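Local coordinates for flocculation protein FLO11 (Saccharomyces cerevisiae, PDB 4UYT), which mediates homotypic adhesion between yeast cells in flocculation and biofilm formation, here represented by its N-terminal fibronectin type III-like adhesin domain, at residues Y32-T37 and I49-K54; K56-L61 and I91-D96; L67-V72 and P117-Q122. All blocks are in the same frame, centred on the assembly; numbering follows the deposited sequence. Where two conformers were deposited one is given.

Interaction 1: Y32-T37 and I49-K54; sequences YTLDVT and ITIHVK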
loop_
_atom_site.group_PDB
_atom_site.type_symbol
_atom_site.label_atom_id
_atom_site.label_comp_id
_atom_site.label_asym_id
_atom_site.label_seq_id
_atom_site.Cartn_x
_atom_site.Cartn_y
_atom_site.Cartn_z
ATOM N N TYR A 32 7.971 7.756 -1.171
ATOM C CA TYR A 32 7.611 6.450 -1.757
ATOM C C TYR A 32 6.398 6.672 -2.657
ATOM O O TYR A 32 5.624 7.598 -2.443
ATOM C CB TYR A 32 7.223 5.427 -0.680
ATOM C CG TYR A 32 8.337 4.982 0.220
ATOM C CD1 TYR A 32 8.821 5.811 1.229
ATOM C CD2 TYR A 32 8.858 3.680 0.125
ATOM C CE1 TYR A 32 9.821 5.386 2.083
ATOM C CE2 TYR A 32 9.862 3.255 0.977
ATOM C CZ TYR A 32 10.343 4.119 1.947
ATOM O OH TYR A 32 11.327 3.689 2.804
ATOM N N THR A 33 6.201 5.719 -3.575
ATOM C CA THR A 33 5.010 5.622 -4.375
ATOM C C THR A 33 4.398 4.241 -4.223
ATOM O O THR A 33 5.077 3.262 -3.904
ATOM C CB THR A 33 5.290 5.901 -5.870
ATOM O OG1 THR A 33 6.235 4.952 -6.359
ATOM C CG2 THR A 33 5.813 7.333 -6.085
ATOM N N LEU A 34 3.105 4.164 -4.511
ATOM C CA LEU A 34 2.358 2.911 -4.506
ATOM C C LEU A 34 1.499 2.850 -5.741
ATOM O O LEU A 34 0.824 3.829 -6.063
ATOM C CB LEU A 34 1.513 2.783 -3.222
ATOM C CG LEU A 34 0.689 1.501 -3.087
ATOM C CD1 LEU A 34 0.517 1.108 -1.617
ATOM C CD2 LEU A 34 -0.675 1.570 -3.753
ATOM N N ASP A 35 1.494 1.690 -6.402
ATOM C CA ASP A 35 0.581 1.413 -7.481
ATOM C C ASP A 35 -0.121 0.083 -7.185
ATOM O O ASP A 35 0.447 -0.819 -6.615
ATOM C CB ASP A 35 1.336 1.332 -8.817
ATOM C CG ASP A 35 0.447 1.413 -10.014
ATOM O OD1 ASP A 35 -0.730 1.807 -9.895
ATOM O OD2 ASP A 35 0.984 1.152 -11.119
ATOM N N VAL A 36 -1.350 -0.019 -7.624
ATOM C CA VAL A 36 -2.124 -1.279 -7.582
ATOM C C VAL A 36 -2.041 -1.857 -8.980
ATOM O O VAL A 36 -2.580 -1.295 -9.927
ATOM C CB VAL A 36 -3.573 -1.055 -7.128
ATOM C CG1 VAL A 36 -4.327 -2.388 -7.191
ATOM C CG2 VAL A 36 -3.629 -0.454 -5.732
ATOM N N THR A 37 -1.296 -2.948 -9.120
ATOM C CA THR A 37 -0.966 -3.479 -10.415
ATOM C C THR A 37 -1.880 -4.595 -10.925
ATOM O O THR A 37 -1.897 -4.861 -12.120
ATOM C CB THR A 37 0.486 -3.963 -10.443
ATOM O OG1 THR A 37 0.649 -4.995 -9.476
ATOM C CG2 THR A 37 1.450 -2.804 -10.145
ATOM N N ILE A 49 -5.626 -8.276 -4.493
ATOM C CA ILE A 49 -4.933 -7.171 -5.119
ATOM C C ILE A 49 -3.440 -7.314 -4.944
ATOM O O ILE A 49 -2.995 -7.917 -3.963
ATOM C CB ILE A 49 -5.431 -5.807 -4.594
ATOM C CG1 ILE A 49 -4.942 -5.461 -3.191
ATOM C CG2 ILE A 49 -6.941 -5.774 -4.684
ATOM C CD1 ILE A 49 -5.302 -4.055 -2.748
ATOM N N THR A 50 -2.705 -6.742 -5.888
ATOM C CA THR A 50 -1.274 -6.698 -5.807
ATOM C C THR A 50 -0.865 -5.216 -5.841
ATOM O O THR A 50 -1.311 -4.467 -6.699
ATOM C CB THR A 50 -0.633 -7.461 -6.959
ATOM O OG1 THR A 50 -1.056 -8.836 -6.861
ATOM C CG2 THR A 50 0.880 -7.407 -6.891
ATOM N N ILE A 51 0.017 -4.858 -4.928
ATOM C CA ILE A 51 0.592 -3.538 -4.868
ATOM C C ILE A 51 2.079 -3.583 -5.185
ATOM O O ILE A 51 2.732 -4.594 -4.925
ATOM C CB ILE A 51 0.331 -2.839 -3.508
ATOM C CG1 ILE A 51 1.010 -3.553 -2.334
ATOM C CG2 ILE A 51 -1.160 -2.684 -3.287
ATOM C CD1 ILE A 51 0.948 -2.818 -1.003
ATOM N N HIS A 52 2.595 -2.461 -5.703
ATOM C CA HIS A 52 3.995 -2.273 -5.969
ATOM C C HIS A 52 4.391 -0.960 -5.324
ATOM O O HIS A 52 3.871 0.096 -5.702
ATOM C CB HIS A 52 4.257 -2.241 -7.472
ATOM C CG HIS A 52 5.695 -2.091 -7.845
ATOM N ND1 HIS A 52 6.096 -1.644 -9.075
ATOM C CD2 HIS A 52 6.820 -2.374 -7.157
ATOM C CE1 HIS A 52 7.409 -1.658 -9.127
ATOM N NE2 HIS A 52 7.871 -2.093 -7.974
ATOM N N VAL A 53 5.307 -1.010 -4.367
ATOM C CA VAL A 53 5.764 0.138 -3.607
ATOM C C VAL A 53 7.220 0.397 -3.933
ATOM O O VAL A 53 8.012 -0.527 -3.927
ATOM C CB VAL A 53 5.582 -0.089 -2.092
ATOM C CG1 VAL A 53 6.135 1.046 -1.274
ATOM C CG2 VAL A 53 4.098 -0.276 -1.794
ATOM N N LYS A 54 7.538 1.651 -4.262
ATOM C CA LYS A 54 8.909 2.047 -4.539
ATOM C C LYS A 54 9.294 3.239 -3.708
ATOM O O LYS A 54 8.484 4.119 -3.447
ATOM C CB LYS A 54 9.085 2.389 -6.011
ATOM C CG LYS A 54 8.822 1.232 -6.968
ATOM C CD LYS A 54 8.802 1.849 -8.357
ATOM C CE LYS A 54 9.012 0.897 -9.502
ATOM N NZ LYS A 54 9.674 1.582 -10.643
HETATM O O HOH W 1 5.149 2.421 -7.010
HETATM O O HOH W 2 3.833 0.215 -10.913
#

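Interaction 2: K56-L61 and I91-D96; sequences KENIDL and IDNPTD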
loop_
_atom_site.group_PDB
_atom_site.type_symbol
_atom_site.label_atom_id
_atom_site.label_comp_id
_atom_site.label_asym_id
_atom_site.label_seq_id
_atom_site.Cartn_x
_atom_site.Cartn_y
_atom_site.Cartn_z
ATOM N N LYS A 56 12.168 6.471 -3.278
ATOM C CA LYS A 56 12.914 7.348 -4.178
ATOM C C LYS A 56 14.360 6.898 -4.364
ATOM O O LYS A 56 14.902 6.932 -5.472
ATOM C CB LYS A 56 12.881 8.795 -3.655
ATOM C CG LYS A 56 13.469 9.810 -4.622
ATOM C CD LYS A 56 12.984 11.234 -4.380
ATOM C CE LYS A 56 13.555 12.215 -5.393
ATOM N NZ LYS A 56 12.793 13.499 -5.377
ATOM N N GLU A 57 14.973 6.507 -3.253
ATOM C CA GLU A 57 16.311 5.955 -3.246
ATOM C C GLU A 57 16.268 4.527 -2.757
ATOM O O GLU A 57 15.342 4.115 -2.042
ATOM C CB GLU A 57 17.214 6.762 -2.310
ATOM C CG GLU A 57 17.273 8.261 -2.593
ATOM C CD GLU A 57 17.882 8.604 -3.943
ATOM O OE1 GLU A 57 18.675 7.799 -4.474
ATOM O OE2 GLU A 57 17.581 9.697 -4.471
ATOM N N ASN A 58 17.290 3.775 -3.143
ATOM C CA ASN A 58 17.380 2.388 -2.747
ATOM C C ASN A 58 17.924 2.286 -1.326
ATOM O O ASN A 58 18.990 2.817 -1.028
ATOM C CB ASN A 58 18.291 1.616 -3.701
ATOM C CG ASN A 58 18.257 0.130 -3.432
ATOM O OD1 ASN A 58 17.194 -0.459 -3.393
ATOM N ND2 ASN A 58 19.414 -0.474 -3.199
ATOM N N ILE A 59 17.190 1.591 -0.456
ATOM C CA ILE A 59 17.600 1.323 0.916
ATOM C C ILE A 59 17.781 -0.180 1.068
ATOM O O ILE A 59 16.859 -0.966 0.886
ATOM C CB ILE A 59 16.586 1.860 1.938
ATOM C CG1 ILE A 59 16.441 3.365 1.766
ATOM C CG2 ILE A 59 17.002 1.478 3.356
ATOM C CD1 ILE A 59 15.416 3.984 2.694
ATOM N N ASP A 60 19.005 -0.560 1.405
ATOM C CA ASP A 60 19.331 -1.957 1.568
ATOM C C ASP A 60 18.468 -2.631 2.623
ATOM O O ASP A 60 18.138 -2.035 3.653
ATOM C CB ASP A 60 20.797 -2.122 1.955
ATOM C CG ASP A 60 21.265 -3.558 1.819
ATOM O OD1 ASP A 60 21.715 -3.923 0.714
ATOM O OD2 ASP A 60 21.168 -4.329 2.799
ATOM N N LEU A 61 18.139 -3.897 2.381
ATOM C CA LEU A 61 17.331 -4.670 3.319
ATOM C C LEU A 61 17.907 -4.702 4.746
ATOM O O LEU A 61 17.167 -4.847 5.706
ATOM C CB LEU A 61 17.141 -6.100 2.796
ATOM C CG LEU A 61 16.164 -6.994 3.575
ATOM C CD1 LEU A 61 14.750 -6.435 3.562
ATOM C CD2 LEU A 61 16.167 -8.424 3.034
ATOM N N ILE A 91 9.570 -10.028 1.412
ATOM C CA ILE A 91 10.115 -9.033 0.515
ATOM C C ILE A 91 11.605 -8.980 0.710
ATOM O O ILE A 91 12.101 -9.272 1.795
ATOM C CB ILE A 91 9.498 -7.634 0.741
ATOM C CG1 ILE A 91 9.764 -7.086 2.156
ATOM C CG2 ILE A 91 8.010 -7.676 0.479
ATOM C CD1 ILE A 91 10.789 -5.972 2.178
ATOM N N ASP A 92 12.306 -8.578 -0.338
ATOM C CA ASP A 92 13.748 -8.429 -0.254
ATOM C C ASP A 92 14.282 -7.033 -0.450
ATOM O O ASP A 92 15.488 -6.846 -0.400
ATOM C CB ASP A 92 14.457 -9.410 -1.199
ATOM C CG ASP A 92 14.209 -9.126 -2.662
ATOM O OD1 ASP A 92 13.579 -8.107 -3.022
ATOM O OD2 ASP A 92 14.687 -9.946 -3.478
ATOM N N ASN A 93 13.415 -6.045 -0.636
ATOM C CA ASN A 93 13.868 -4.668 -0.858
ATOM C C ASN A 93 12.747 -3.765 -0.349
ATOM O O ASN A 93 11.715 -3.714 -0.969
ATOM C CB ASN A 93 14.160 -4.426 -2.336
ATOM C CG ASN A 93 14.660 -3.033 -2.600
ATOM O OD1 ASN A 93 14.516 -2.129 -1.760
ATOM N ND2 ASN A 93 15.242 -2.837 -3.781
ATOM N N PRO A 94 12.948 -3.061 0.777
ATOM C CA PRO A 94 11.867 -2.247 1.343
ATOM C C PRO A 94 11.580 -1.010 0.492
ATOM O O PRO A 94 10.622 -0.310 0.775
ATOM C CB PRO A 94 12.406 -1.866 2.726
ATOM C CG PRO A 94 13.886 -1.850 2.534
ATOM C CD PRO A 94 14.186 -2.965 1.568
ATOM N N THR A 95 12.421 -0.743 -0.509
ATOM C CA THR A 95 12.223 0.361 -1.427
ATOM C C THR A 95 11.859 -0.104 -2.844
ATOM O O THR A 95 11.781 0.725 -3.738
ATOM C CB THR A 95 13.433 1.324 -1.427
ATOM O OG1 THR A 95 14.647 0.632 -1.727
ATOM C CG2 THR A 95 13.545 1.980 -0.077
ATOM N N ASP A 96 11.560 -1.394 -3.030
ATOM C CA ASP A 96 11.000 -1.867 -4.291
ATOM C C ASP A 96 10.411 -3.241 -4.017
ATOM O O ASP A 96 11.110 -4.256 -4.075
ATOM C CB ASP A 96 12.034 -1.922 -5.426
ATOM C CG ASP A 96 11.395 -2.100 -6.783
ATOM O OD1 ASP A 96 10.263 -2.607 -6.832
ATOM O OD2 ASP A 96 12.024 -1.716 -7.778
HETATM O O HOH W 3 14.933 0.399 -4.808
HETATM O O HOH W 4 17.640 -5.020 -0.651
#

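Interaction 3: L67-V72 and P117-Q122; sequences LKIIGV and PNFQIQ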
loop_
_atom_site.group_PDB
_atom_site.type_symbol
_atom_site.label_atom_id
_atom_site.label_comp_id
_atom_site.label_asym_id
_atom_site.label_seq_id
_atom_site.Cartn_x
_atom_site.Cartn_y
_atom_site.Cartn_z
ATOM N N LEU A 67 8.176 -4.661 8.495
ATOM C CA LEU A 67 7.333 -4.050 7.473
ATOM C C LEU A 67 6.023 -4.820 7.477
ATOM O O LEU A 67 6.016 -6.045 7.360
ATOM C CB LEU A 67 8.024 -4.147 6.116
ATOM C CG LEU A 67 7.267 -3.515 4.952
ATOM C CD1 LEU A 67 7.131 -2.023 5.136
ATOM C CD2 LEU A 67 7.970 -3.826 3.645
ATOM N N LYS A 68 4.916 -4.100 7.614
ATOM C CA LYS A 68 3.629 -4.763 7.595
ATOM C C LYS A 68 2.590 -3.813 7.095
ATOM O O LYS A 68 2.674 -2.593 7.275
ATOM C CB LYS A 68 3.247 -5.304 8.954
ATOM C CG LYS A 68 3.180 -4.320 10.077
ATOM C CD LYS A 68 2.665 -5.026 11.336
ATOM C CE LYS A 68 2.775 -4.161 12.557
ATOM N NZ LYS A 68 2.279 -4.949 13.720
ATOM N N ILE A 69 1.589 -4.399 6.472
ATOM C CA ILE A 69 0.407 -3.681 6.052
ATOM C C ILE A 69 -0.587 -3.796 7.219
ATOM O O ILE A 69 -0.813 -4.888 7.757
ATOM C CB ILE A 69 -0.186 -4.267 4.766
ATOM C CG1 ILE A 69 0.883 -4.522 3.724
ATOM C CG2 ILE A 69 -1.270 -3.359 4.255
ATOM C CD1 ILE A 69 0.389 -5.074 2.421
ATOM N N ILE A 70 -1.144 -2.667 7.631
ATOM C CA ILE A 70 -2.078 -2.625 8.739
ATOM C C ILE A 70 -3.332 -1.885 8.333
ATOM O O ILE A 70 -3.384 -1.192 7.311
ATOM C CB ILE A 70 -1.443 -1.939 9.973
ATOM C CG1 ILE A 70 -0.995 -0.496 9.681
ATOM C CG2 ILE A 70 -0.291 -2.781 10.507
ATOM C CD1 ILE A 70 -0.511 0.258 10.896
ATOM N N GLY A 71 -4.365 -2.027 9.148
ATOM C CA GLY A 71 -5.606 -1.341 8.880
ATOM C C GLY A 71 -6.319 -1.866 7.647
ATOM O O GLY A 71 -7.056 -1.136 7.029
ATOM N N VAL A 72 -6.126 -3.149 7.314
ATOM C CA VAL A 72 -6.718 -3.695 6.117
ATOM C C VAL A 72 -8.150 -4.135 6.425
ATOM O O VAL A 72 -8.418 -4.825 7.417
ATOM C CB VAL A 72 -5.941 -4.917 5.590
ATOM C CG1 VAL A 72 -6.631 -5.525 4.386
ATOM C CG2 VAL A 72 -4.527 -4.499 5.217
ATOM N N PRO A 117 -10.515 -0.242 -0.012
ATOM C CA PRO A 117 -10.500 0.261 1.369
ATOM C C PRO A 117 -9.081 0.669 1.705
ATOM O O PRO A 117 -8.139 -0.058 1.358
ATOM C CB PRO A 117 -10.969 -0.964 2.185
ATOM C CG PRO A 117 -10.507 -2.160 1.369
ATOM C CD PRO A 117 -10.614 -1.715 -0.080
ATOM N N ASN A 118 -8.904 1.799 2.370
ATOM C CA ASN A 118 -7.577 2.317 2.608
ATOM C C ASN A 118 -6.889 1.555 3.734
ATOM O O ASN A 118 -7.498 0.968 4.614
ATOM C CB ASN A 118 -7.659 3.815 2.852
ATOM C CG ASN A 118 -8.047 4.558 1.599
ATOM O OD1 ASN A 118 -9.004 5.391 1.610
ATOM N ND2 ASN A 118 -7.386 4.292 0.529
ATOM N N PHE A 119 -5.579 1.618 3.694
ATOM C CA PHE A 119 -4.742 0.901 4.630
ATOM C C PHE A 119 -3.474 1.722 4.840
ATOM O O PHE A 119 -3.262 2.758 4.213
ATOM C CB PHE A 119 -4.451 -0.540 4.133
ATOM C CG PHE A 119 -3.815 -0.594 2.759
ATOM C CD1 PHE A 119 -2.462 -0.448 2.599
ATOM C CD2 PHE A 119 -4.582 -0.795 1.625
ATOM C CE1 PHE A 119 -1.881 -0.477 1.333
ATOM C CE2 PHE A 119 -4.019 -0.841 0.360
ATOM C CZ PHE A 119 -2.658 -0.684 0.236
ATOM N N GLN A 120 -2.621 1.222 5.725
ATOM C CA GLN A 120 -1.329 1.829 5.965
ATOM C C GLN A 120 -0.257 0.782 5.855
ATOM O O GLN A 120 -0.503 -0.415 6.019
ATOM C CB GLN A 120 -1.272 2.519 7.329
ATOM C CG GLN A 120 -2.401 3.508 7.551
ATOM C CD GLN A 120 -3.672 2.816 7.977
ATOM O OE1 GLN A 120 -3.650 1.987 8.881
ATOM N NE2 GLN A 120 -4.791 3.129 7.312
ATOM N N ILE A 121 0.949 1.257 5.579
ATOM C CA ILE A 121 2.122 0.418 5.581
ATOM C C ILE A 121 3.063 0.961 6.651
ATOM O O ILE A 121 3.460 2.137 6.592
ATOM C CB ILE A 121 2.794 0.348 4.198
ATOM C CG1 ILE A 121 1.778 -0.058 3.117
ATOM C CG2 ILE A 121 3.961 -0.628 4.260
ATOM C CD1 ILE A 121 2.376 -0.221 1.739
ATOM N N GLN A 122 3.380 0.104 7.623
ATOM C CA GLN A 122 4.176 0.483 8.774
ATOM C C GLN A 122 5.588 -0.014 8.532
ATOM O O GLN A 122 5.839 -1.222 8.446
ATOM C CB GLN A 122 3.575 -0.137 10.030
ATOM C CG GLN A 122 4.307 0.144 11.324
ATOM C CD GLN A 122 3.748 -0.691 12.462
ATOM O OE1 GLN A 122 2.563 -0.647 12.752
ATOM N NE2 GLN A 122 4.598 -1.488 13.077
HETATM O O HOH W 5 0.935 -2.142 14.437
HETATM O O HOH W 6 -7.234 1.662 7.751
#

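Interaction 1: Y32-T37 and I49-K54
T33, D35 and T37 of Y32-T37 bond to K54, H52 and T50 of I49-K54 as an antiparallel pair, the strand axes 4.6 Å apart at closest and their directions 152° apart. T33 and D35 each exchange two backbone bonds with their partners, and T37 N gives a further one to T50 O. On the buried face L34 CD1 touches two residues of the other strand, 3.8 Å from V53 CG2 and 4.0 Å from I51 CD1. V36 CG2 meets I51 CG2 at 4.1 Å. The outer face is polar and hydrated. One water joins T33 OG1 (2.8 Å) to H52 O, which already accepts from D35 N. With CG anti to the backbone N (chi1 -178°), the H52 ring extends on the side remote from D35, where NE2 bonds to D96. T37 CG2 rests on H52 CB at 3.9 Å. The T50 side chain lies about 3 Å from a bound sodium ion, and its OG1 bonds to T100. This hairpin of strands 32-43 and 46-55 pairs through the second with strand 96-104; F166 of strand 166-169 packs on L34 and V36, and I121 of strand 120-125 on L34, I51 and V53.

Interaction 2: K56-L61 and I91-D96
N58 and I59 meet N93 and T95 through a small group of polar bonds between two irregular segments. I59 N points almost straight at T95 OG1 (3.0 Å, 169° at the hydrogen), and that hydroxyl gives its own proton to N93 OD1 at 2.8 Å, on a lone pair in the carbonyl plane. N93 OD1 also accepts from T95 N, which sits above that plane and closes an Asx turn; a type I turn runs from N93 to D96. The other end of the same amide, N93 ND2, donates to N58 OD1 at 3.1 Å, the two amide planes standing 74° apart. Water supplements these bonds: one molecule donates to N58 OD1, and another links L61 N to D92 O.

The apolar contacts lie alongside. T95 OG1 stands between its backbone N and carbonyl carbon (chi1 56°), and this rotation turns CG2 onto I59, 3.6 Å from CB. L61 CD1 reaches P94 CD at 4.0 Å and I91 CD1 at 4.2 Å, while Y125 of strand 120-125 touches both I59 and P94.

Engagement of both ends of the N93 amide probably limits its rotation. Through the T95 hydroxyl, which accepts from I59 and donates to N93, the turn that leads into strand 96-104 is joined to the loop after strand 46-55.

Interaction 3: L67-V72 and P117-Q122
K68 and I70 pair with Q122 and Q120 where strands 64-70 and 120-125 run antiparallel in one sheet of the fibronectin type III-like domain. Two backbone bonds join K68 to Q122 and two join I70 to Q120; the straightest, Q120 N to I70 O, has 178° at the hydrogen.

The face of I69 and I121, which looks into the domain, is buried and closely packed with apolar groups. L67 CD1 abuts I121 CG2 at 3.6 Å. I69 CG2, anti to its own backbone N, extends to F119 CD1, also at 3.6 Å, and meets the ring obliquely. V72 CG2 touches F119 CB at 4.1 Å. F101 of strand 96-104 meets the F119 ring edge-to-face, and A99 touches I69, so residues of the opposing sheet close over this side.

The other face is largely polar and partly open to solvent. K68 and Q122 lie side by side and point the same way, with K68 CE 3.3 Å from Q122 NE2. A water donates to Q122 OE1 and accepts a weak bond from K68 NZ. The I70 side chain crosses that of Q122 at about a right angle, with I70 CD1 3.7 Å from Q122 OE1, and D145 of strand 143-147 touches I70 and Q122.

Beyond I70 the regular pairing stops. G71 has a positive phi (68°), a backbone shape that glycine adopts readily, and its O and N118 O are two acceptors with no bond between them. Q120 bends at chi2, which brings its amide back beside I70 and G71. A water completes this end: it donates to G71 O and accepts from Q120 NE2, each at 2.9 Å.

How the interactions relate
Interactions 1 and 3 belong to facing sheets, their centres 12 Å apart, and meet through I121 CD1, which lies 3.9 Å from V53 CG2 and 4.0 Å from I51 CD1. L34 CD1 adds a contact with F119 CZ. Interaction 2 lies farther out, its centre about 15 Å from that of the chain, against about 6 Å for the other two. The hydrogen bond from H52 to D96, 2.7 Å between H52 NE2 and D96 OD1, ties interaction 1 to interaction 2, and I91 CD1 packs on L67 CD2 at 3.8 Å between interactions 2 and 3. S38 and Q48 form a sodium site in the hairpin of interaction 1.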